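Local coordinates for CPXV018 protein (Cowpox virus, PDB 4FFE) that probably acts as a secreted, MHC class I-like decoy ligand that binds the immune receptor NKG2D and helps the virus evade natural killer cells, at residues H3-N8 / V22-D27; S29-F34 / P41-M46; T72-E77 / Y98-E103. One frame throughout, in Å; residues are numbered along the deposited sequence.

Contact 1 of 3, residues H3-N8 / V22-D27; sequences HKLAFN and VDVYLD
Phe-7 and Val-24 face each other on the helix-covered side of the hairpin formed by strands 3-14 and 17-26, and here the packing is tight. Their side chains lie side by side: Val-24 CG2 reaches Phe-7 CD2 at 3.6 Å, while Val-24 CG1 sits over one face of the ring, towards its rim, in a CH-pi contact. Lying anti to the backbone N (chi1 -175°), CG1 serves Leu-5 as well, 3.7 Å from its CD1. Branched aliphatic and aromatic residues suit this face because helices 52-65 and 132-148 cover it; Tyr-56 of helix 52-65, and Phe-130 just before helix 132-148, meet the Phe-7 ring edge-to-face.

The other face, with Ala-6, Asn-8, Asp-23 and Tyr-25, is looser and wetter. Ala-6 CB and Tyr-25 CB are 4.4 Å apart, as paired residues, and alanine adds no bulk beside the tyrosine. The polar ends do not join directly: a water accepts from Asn-8 ND2, donates to Asp-23 OD2 at 2.8 Å and lies 2.5 Å from Tyr-25 OH. Between the faces, paired backbone bonds link Ala-6 with Tyr-25 and Asn-8 with Asp-23.

At the strand end Asp-27 N still donates to Lys-4 O, but OD1 replaces a carbonyl as acceptor for Lys-4 N, at 2.8 Å. OD2 accepts on its syn side from His-3 ND1 at 2.7 Å, the donor line running in the imidazole plane. Two donors thus fix the rotation of the carboxylate, and its negative charge would probably favour a protonated His-3.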
# COMPACT_ATOMS: atom_id res chain seq x y z
N HIS A 3 -0.42 4.68 17.60
CA HIS A 3 0.08 5.10 16.30
C HIS A 3 -0.33 4.15 15.18
O HIS A 3 -0.53 2.95 15.42
CB HIS A 3 1.60 5.25 16.33
CG HIS A 3 2.09 6.29 17.29
ND1 HIS A 3 2.05 7.64 17.01
CD2 HIS A 3 2.62 6.18 18.53
CE1 HIS A 3 2.54 8.32 18.03
NE2 HIS A 3 2.89 7.46 18.97
N LYS A 4 -0.47 4.68 13.97
CA LYS A 4 -0.87 3.88 12.82
C LYS A 4 0.00 4.17 11.60
O LYS A 4 0.38 5.31 11.34
CB LYS A 4 -2.33 4.16 12.46
CG LYS A 4 -3.33 3.62 13.45
CD LYS A 4 -4.74 4.05 13.09
CE LYS A 4 -5.77 3.47 14.05
NZ LYS A 4 -5.89 1.99 13.92
N LEU A 5 0.31 3.12 10.85
CA LEU A 5 0.98 3.25 9.57
C LEU A 5 0.10 2.57 8.52
O LEU A 5 -0.10 1.36 8.56
CB LEU A 5 2.36 2.60 9.60
CG LEU A 5 3.23 2.75 8.35
CD1 LEU A 5 3.46 4.22 8.03
CD2 LEU A 5 4.56 2.03 8.53
N ALA A 6 -0.44 3.36 7.60
CA ALA A 6 -1.39 2.86 6.63
C ALA A 6 -0.89 3.00 5.20
O ALA A 6 -0.29 4.01 4.83
CB ALA A 6 -2.73 3.56 6.78
N PHE A 7 -1.13 1.97 4.39
CA PHE A 7 -0.74 1.96 2.99
C PHE A 7 -1.98 1.83 2.11
O PHE A 7 -2.74 0.87 2.23
CB PHE A 7 0.22 0.81 2.70
CG PHE A 7 1.53 0.91 3.42
CD1 PHE A 7 1.64 0.53 4.75
CD2 PHE A 7 2.66 1.37 2.76
CE1 PHE A 7 2.86 0.63 5.42
CE2 PHE A 7 3.88 1.47 3.42
CZ PHE A 7 3.97 1.09 4.75
N ASN A 8 -2.17 2.80 1.22
CA ASN A 8 -3.29 2.74 0.28
C ASN A 8 -2.81 2.42 -1.13
O ASN A 8 -2.30 3.29 -1.83
CB ASN A 8 -4.07 4.06 0.29
CG ASN A 8 -5.42 3.93 -0.40
OD1 ASN A 8 -6.01 2.86 -0.42
ND2 ASN A 8 -5.90 5.03 -0.96
N VAL A 22 0.51 4.55 -4.59
CA VAL A 22 0.51 4.19 -3.18
C VAL A 22 0.65 5.45 -2.33
O VAL A 22 1.52 6.28 -2.59
CB VAL A 22 1.66 3.23 -2.81
CG1 VAL A 22 1.51 2.76 -1.37
CG2 VAL A 22 1.69 2.03 -3.75
N ASP A 23 -0.21 5.58 -1.34
CA ASP A 23 -0.10 6.67 -0.38
C ASP A 23 0.16 6.08 0.99
O ASP A 23 -0.53 5.15 1.42
CB ASP A 23 -1.37 7.52 -0.37
CG ASP A 23 -1.69 8.12 -1.72
OD1 ASP A 23 -0.96 9.05 -2.14
OD2 ASP A 23 -2.66 7.67 -2.37
N VAL A 24 1.18 6.61 1.67
CA VAL A 24 1.51 6.14 3.01
C VAL A 24 1.15 7.20 4.04
O VAL A 24 1.53 8.37 3.91
CB VAL A 24 3.01 5.80 3.13
CG1 VAL A 24 3.29 5.19 4.50
CG2 VAL A 24 3.42 4.84 2.02
N TYR A 25 0.40 6.79 5.06
CA TYR A 25 -0.06 7.70 6.09
C TYR A 25 0.49 7.31 7.45
O TYR A 25 0.37 6.16 7.86
CB TYR A 25 -1.60 7.72 6.14
CG TYR A 25 -2.26 8.17 4.86
CD1 TYR A 25 -2.54 9.51 4.63
CD2 TYR A 25 -2.61 7.25 3.88
CE1 TYR A 25 -3.15 9.92 3.46
CE2 TYR A 25 -3.22 7.65 2.70
CZ TYR A 25 -3.49 8.99 2.50
OH TYR A 25 -4.09 9.40 1.33
N LEU A 26 1.10 8.27 8.13
CA LEU A 26 1.53 8.07 9.51
C LEU A 26 0.61 8.89 10.40
O LEU A 26 0.59 10.11 10.30
CB LEU A 26 2.99 8.51 9.70
CG LEU A 26 3.57 8.38 11.11
CD1 LEU A 26 3.56 6.93 11.57
CD2 LEU A 26 4.98 8.95 11.18
N ASP A 27 -0.15 8.20 11.24
CA ASP A 27 -1.13 8.85 12.11
C ASP A 27 -2.03 9.81 11.34
O ASP A 27 -2.23 10.95 11.75
CB ASP A 27 -0.44 9.58 13.26
CG ASP A 27 0.35 8.65 14.15
OD1 ASP A 27 0.03 7.44 14.17
OD2 ASP A 27 1.27 9.12 14.85
O HOH W 1 -3.05 5.19 -3.74
O HOH W 2 -4.71 7.76 -0.51

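Contact 2 of 3, residues S29-F34 / P41-M46; sequences SQIITF and PTIPFM
Thr-42 carries both hydrogen bonds to strand 29-34. Its backbone N donates to Ile-31 O at 2.8 Å, and its hydroxyl OG1 donates to Gln-30 O at 2.7 Å. Each donor stands above the plane of its carbonyl, so neither bond follows a lone pair. The hydroxyl reaches back because chi1 of 62° sets OG1 between the backbone N and the carbonyl carbon. Beside it passes the extended chain of Gln-30, with CG packed 3.4 Å from Thr-42 OG1. A threonine suits the place: one branch bonds to the strand where the pairing comes to its end, and the other packs.

That second branch opens the apolar group. Thr-42 CG2 meets Thr-33 CG2 at 3.6 Å, the two side chains crossing at about a right angle. Farther along, Ile-43 CG2 presses on both CB and CG2 of Ile-31. The same Ile-31 CG2 approaches Phe-45 CE2, at 4.2 Å. Bends at chi2 and chi3 let the unbranched chain of Met-46 touch Ile-31 CB with its CG and bring CE to within 3.9 Å of Ile-32 CD1.

In the backbone, Ile-31 and Ile-32 together stand opposite one residue, Val-24 of strand 17-26, in a classic beta bulge. On the other side Ile-32 pairs with Pro-41 as a non-hydrogen-bonded antiparallel pair, after which the chain leaves the sheet for a 3-10 turn at 44-46. Helix 132-148 adds Leu-142 against Ile-31 and Met-46, and helix 52-65 adds Leu-53 against Ile-32 and Pro-41.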
# COMPACT_ATOMS: atom_id res chain seq x y z
N SER A 29 -1.53 11.38 8.67
CA SER A 29 -0.81 12.36 7.86
C SER A 29 -0.07 11.65 6.73
O SER A 29 0.69 10.72 6.97
CB SER A 29 0.18 13.15 8.71
OG SER A 29 -0.48 14.03 9.60
N GLN A 30 -0.30 12.10 5.50
CA GLN A 30 0.40 11.52 4.36
C GLN A 30 1.88 11.91 4.40
O GLN A 30 2.21 13.09 4.44
CB GLN A 30 -0.21 11.99 3.04
CG GLN A 30 0.42 11.33 1.82
CD GLN A 30 0.06 12.01 0.52
OE1 GLN A 30 -0.08 13.24 0.47
NE2 GLN A 30 -0.10 11.23 -0.53
N ILE A 31 2.75 10.90 4.39
CA ILE A 31 4.19 11.15 4.48
C ILE A 31 4.93 10.76 3.20
O ILE A 31 6.01 11.29 2.92
CB ILE A 31 4.82 10.42 5.68
CG1 ILE A 31 4.70 8.91 5.52
CG2 ILE A 31 4.18 10.89 6.98
CD1 ILE A 31 5.46 8.12 6.57
N ILE A 32 4.36 9.84 2.43
CA ILE A 32 5.01 9.31 1.24
C ILE A 32 3.98 9.06 0.13
O ILE A 32 2.90 8.54 0.39
CB ILE A 32 5.75 7.98 1.53
CG1 ILE A 32 6.86 8.18 2.56
CG2 ILE A 32 6.33 7.39 0.26
CD1 ILE A 32 7.56 6.90 2.96
N THR A 33 4.32 9.44 -1.10
CA THR A 33 3.47 9.12 -2.24
C THR A 33 4.27 8.45 -3.35
O THR A 33 5.45 8.73 -3.54
CB THR A 33 2.73 10.37 -2.78
OG1 THR A 33 1.72 9.97 -3.71
CG2 THR A 33 3.69 11.33 -3.46
N PHE A 34 3.61 7.55 -4.07
CA PHE A 34 4.25 6.77 -5.13
C PHE A 34 3.33 6.78 -6.35
O PHE A 34 2.13 6.54 -6.22
CB PHE A 34 4.50 5.35 -4.63
CG PHE A 34 5.00 4.40 -5.68
CD1 PHE A 34 6.34 4.36 -6.03
CD2 PHE A 34 4.13 3.51 -6.30
CE1 PHE A 34 6.80 3.48 -6.99
CE2 PHE A 34 4.58 2.63 -7.26
CZ PHE A 34 5.92 2.61 -7.61
N PRO A 41 8.66 12.09 -0.80
CA PRO A 41 8.19 12.49 0.53
C PRO A 41 7.16 13.61 0.40
O PRO A 41 7.28 14.45 -0.49
CB PRO A 41 9.45 13.01 1.21
CG PRO A 41 10.30 13.50 0.08
CD PRO A 41 10.02 12.59 -1.08
N THR A 42 6.16 13.60 1.27
CA THR A 42 5.12 14.62 1.26
C THR A 42 5.05 15.33 2.61
O THR A 42 4.04 15.95 2.94
CB THR A 42 3.74 14.00 0.96
OG1 THR A 42 3.40 13.06 1.99
CG2 THR A 42 3.76 13.28 -0.38
N ILE A 43 6.13 15.24 3.37
CA ILE A 43 6.21 15.88 4.68
C ILE A 43 7.70 16.16 4.95
O ILE A 43 8.55 15.36 4.57
CB ILE A 43 5.55 15.00 5.78
CG1 ILE A 43 5.21 15.82 7.03
CG2 ILE A 43 6.40 13.78 6.10
CD1 ILE A 43 4.39 15.07 8.06
N PRO A 44 8.01 17.32 5.56
CA PRO A 44 9.41 17.75 5.74
C PRO A 44 10.37 16.72 6.33
O PRO A 44 11.45 16.55 5.77
CB PRO A 44 9.27 18.96 6.66
CG PRO A 44 7.97 19.56 6.26
CD PRO A 44 7.07 18.39 5.93
N PHE A 45 10.00 16.05 7.42
CA PHE A 45 10.94 15.13 8.07
C PHE A 45 11.34 13.94 7.20
O PHE A 45 12.35 13.28 7.47
CB PHE A 45 10.42 14.67 9.45
CG PHE A 45 9.49 13.49 9.40
CD1 PHE A 45 9.97 12.19 9.52
CD2 PHE A 45 8.12 13.67 9.29
CE1 PHE A 45 9.11 11.11 9.49
CE2 PHE A 45 7.25 12.59 9.26
CZ PHE A 45 7.75 11.30 9.36
N MET A 46 10.56 13.67 6.16
CA MET A 46 10.87 12.57 5.24
C MET A 46 11.73 13.01 4.06
O MET A 46 12.22 12.18 3.30
CB MET A 46 9.58 11.91 4.74
CG MET A 46 8.89 11.04 5.78
SD MET A 46 9.97 9.75 6.42
CE MET A 46 10.29 8.79 4.94

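Contact 3 of 3, residues T72-E77 / Y98-E103; sequences TSTPYE and YLYNGE
Tyr-100 reaches with its hydroxyl from the end of strand 91-100 to Glu-77 on strand 76-88. From CB, the side chain is directed by a chi1 of -175°, which sets CG anti to the backbone N and extends the ring towards Glu-77. Over the CD2-CE2 side of one ring face lies Asn-101 CG, 4.1 Å from CE2, while Leu-79, Lys-115 and Tyr-105 also touch the side chain. Next, CZ comes within 4.3 Å of Glu-77 CG. The closest approach is that of OH, which is 3.4 Å from Glu-77 CG and donates a weak hydrogen bond to Glu-77 OE2, at 3.2 Å. The carboxylate and ring planes are 68° apart, so the groups meet obliquely. A tyrosine suits the position because its long, rigid ring reaches across to the neighbouring segment and ends in a donor.

Beside it, Asn-101 brings OD1 to 3.7 Å from Glu-77 CA and accepts a hydrogen bond from the backbone N of Asp-78. Asn-101 and Gly-102 form the centre of a type I' turn that closes the tight hairpin from strand 91-100 to the short edge strand 103-104; Glu-103 N donates to Tyr-100 O at 3.0 Å and Tyr-100 N donates back to Glu-103 O. Both central residues have positive phi, which asparagine tolerates well, and the conformation at Gly-102 calls for glycine.

Glu-77 OE1 has its own donor, so the carboxylate oxygens are divided between Asn-114, at the start of helix 114-127, and the tyrosine. Donors at both oxygens are consistent with an ionised glutamate, and the long bond from Tyr-100 adds only a weak tie.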
# COMPACT_ATOMS: atom_id res chain seq x y z
N THR A 72 -9.25 -6.08 -19.42
CA THR A 72 -10.48 -5.58 -18.83
C THR A 72 -11.64 -5.55 -19.82
O THR A 72 -11.46 -5.21 -20.99
CB THR A 72 -10.27 -4.17 -18.22
OG1 THR A 72 -11.54 -3.63 -17.82
CG2 THR A 72 -9.63 -3.24 -19.24
N SER A 73 -12.82 -5.92 -19.34
CA SER A 73 -14.03 -5.87 -20.16
C SER A 73 -14.56 -4.45 -20.19
O SER A 73 -15.00 -3.96 -21.24
CB SER A 73 -15.09 -6.83 -19.60
OG SER A 73 -15.33 -6.57 -18.23
N THR A 74 -14.53 -3.79 -19.04
CA THR A 74 -14.92 -2.39 -18.93
C THR A 74 -13.71 -1.51 -19.27
O THR A 74 -12.57 -1.93 -19.10
CB THR A 74 -15.42 -2.06 -17.51
OG1 THR A 74 -14.38 -2.34 -16.56
CG2 THR A 74 -16.65 -2.88 -17.17
N PRO A 75 -13.96 -0.29 -19.77
CA PRO A 75 -12.85 0.59 -20.15
C PRO A 75 -12.00 1.04 -18.97
O PRO A 75 -10.84 1.41 -19.15
CB PRO A 75 -13.56 1.80 -20.77
CG PRO A 75 -14.93 1.79 -20.17
CD PRO A 75 -15.27 0.34 -20.03
N TYR A 76 -12.56 0.99 -17.76
CA TYR A 76 -11.84 1.43 -16.57
C TYR A 76 -12.12 0.54 -15.37
O TYR A 76 -13.28 0.24 -15.06
CB TYR A 76 -12.17 2.89 -16.25
CG TYR A 76 -11.46 3.45 -15.04
CD1 TYR A 76 -10.13 3.86 -15.12
CD2 TYR A 76 -12.11 3.58 -13.82
CE1 TYR A 76 -9.48 4.37 -14.01
CE2 TYR A 76 -11.47 4.09 -12.71
CZ TYR A 76 -10.15 4.49 -12.81
OH TYR A 76 -9.50 5.00 -11.71
N GLU A 77 -11.06 0.12 -14.69
CA GLU A 77 -11.17 -0.64 -13.45
C GLU A 77 -10.22 -0.09 -12.40
O GLU A 77 -9.02 0.03 -12.64
CB GLU A 77 -10.86 -2.12 -13.70
CG GLU A 77 -11.90 -2.85 -14.54
CD GLU A 77 -11.63 -4.34 -14.67
OE1 GLU A 77 -10.55 -4.79 -14.23
OE2 GLU A 77 -12.49 -5.06 -15.21
N TYR A 98 -10.45 -4.47 0.74
CA TYR A 98 -10.34 -4.45 -0.70
C TYR A 98 -11.49 -3.66 -1.30
O TYR A 98 -12.63 -3.78 -0.84
CB TYR A 98 -10.37 -5.88 -1.25
CG TYR A 98 -9.40 -6.84 -0.58
CD1 TYR A 98 -9.71 -7.45 0.63
CD2 TYR A 98 -8.18 -7.16 -1.18
CE1 TYR A 98 -8.83 -8.33 1.24
CE2 TYR A 98 -7.30 -8.04 -0.58
CZ TYR A 98 -7.62 -8.62 0.63
OH TYR A 98 -6.74 -9.50 1.22
N LEU A 99 -11.20 -2.85 -2.31
CA LEU A 99 -12.24 -2.08 -2.98
C LEU A 99 -12.20 -2.33 -4.48
O LEU A 99 -11.13 -2.44 -5.07
CB LEU A 99 -12.09 -0.58 -2.71
CG LEU A 99 -11.89 -0.09 -1.28
CD1 LEU A 99 -11.57 1.40 -1.27
CD2 LEU A 99 -13.11 -0.36 -0.43
N TYR A 100 -13.38 -2.45 -5.09
CA TYR A 100 -13.49 -2.51 -6.54
C TYR A 100 -14.30 -1.30 -7.00
O TYR A 100 -15.48 -1.18 -6.68
CB TYR A 100 -14.15 -3.81 -6.98
CG TYR A 100 -14.18 -3.98 -8.49
CD1 TYR A 100 -13.05 -4.42 -9.17
CD2 TYR A 100 -15.32 -3.72 -9.22
CE1 TYR A 100 -13.06 -4.58 -10.54
CE2 TYR A 100 -15.34 -3.89 -10.59
CZ TYR A 100 -14.21 -4.31 -11.25
OH TYR A 100 -14.22 -4.48 -12.61
N ASN A 101 -13.65 -0.41 -7.75
CA ASN A 101 -14.27 0.85 -8.17
C ASN A 101 -14.85 1.65 -7.00
O ASN A 101 -15.85 2.34 -7.15
CB ASN A 101 -15.33 0.61 -9.25
CG ASN A 101 -14.73 0.17 -10.57
OD1 ASN A 101 -13.58 0.47 -10.87
ND2 ASN A 101 -15.52 -0.53 -11.38
N GLY A 102 -14.21 1.54 -5.84
CA GLY A 102 -14.63 2.28 -4.67
C GLY A 102 -15.47 1.48 -3.69
O GLY A 102 -15.70 1.91 -2.56
N GLU A 103 -15.92 0.30 -4.11
CA GLU A 103 -16.83 -0.50 -3.30
C GLU A 103 -16.13 -1.68 -2.63
O GLU A 103 -15.47 -2.47 -3.30
CB GLU A 103 -18.00 -1.00 -4.16
CG GLU A 103 -18.81 0.11 -4.80
CD GLU A 103 -19.92 -0.41 -5.70
OE1 GLU A 103 -19.89 -1.60 -6.05
OE2 GLU A 103 -20.82 0.39 -6.04

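All three contacts belong to one antiparallel sheet, but at different depths and positions. Contacts 1 and 2 are partly buried neighbours with centres 10 Å apart: strand 17-26 serves the first, strand 29-34 the second, and Val-24 O bonds Ile-31 N between them. Helices 52-65 and 132-148 pack on both. Contact 3 is a surface contact, its centre 23 Å from that of contact 1, though its strand 76-88 runs beside strand 3-14. Regular backbone pairing dominates contact 1; in contact 2 one backbone bond and a threonine hydroxyl hold the loop, and apolar side chains do the rest; in contact 3 a single weak side-chain bond crosses between the segments.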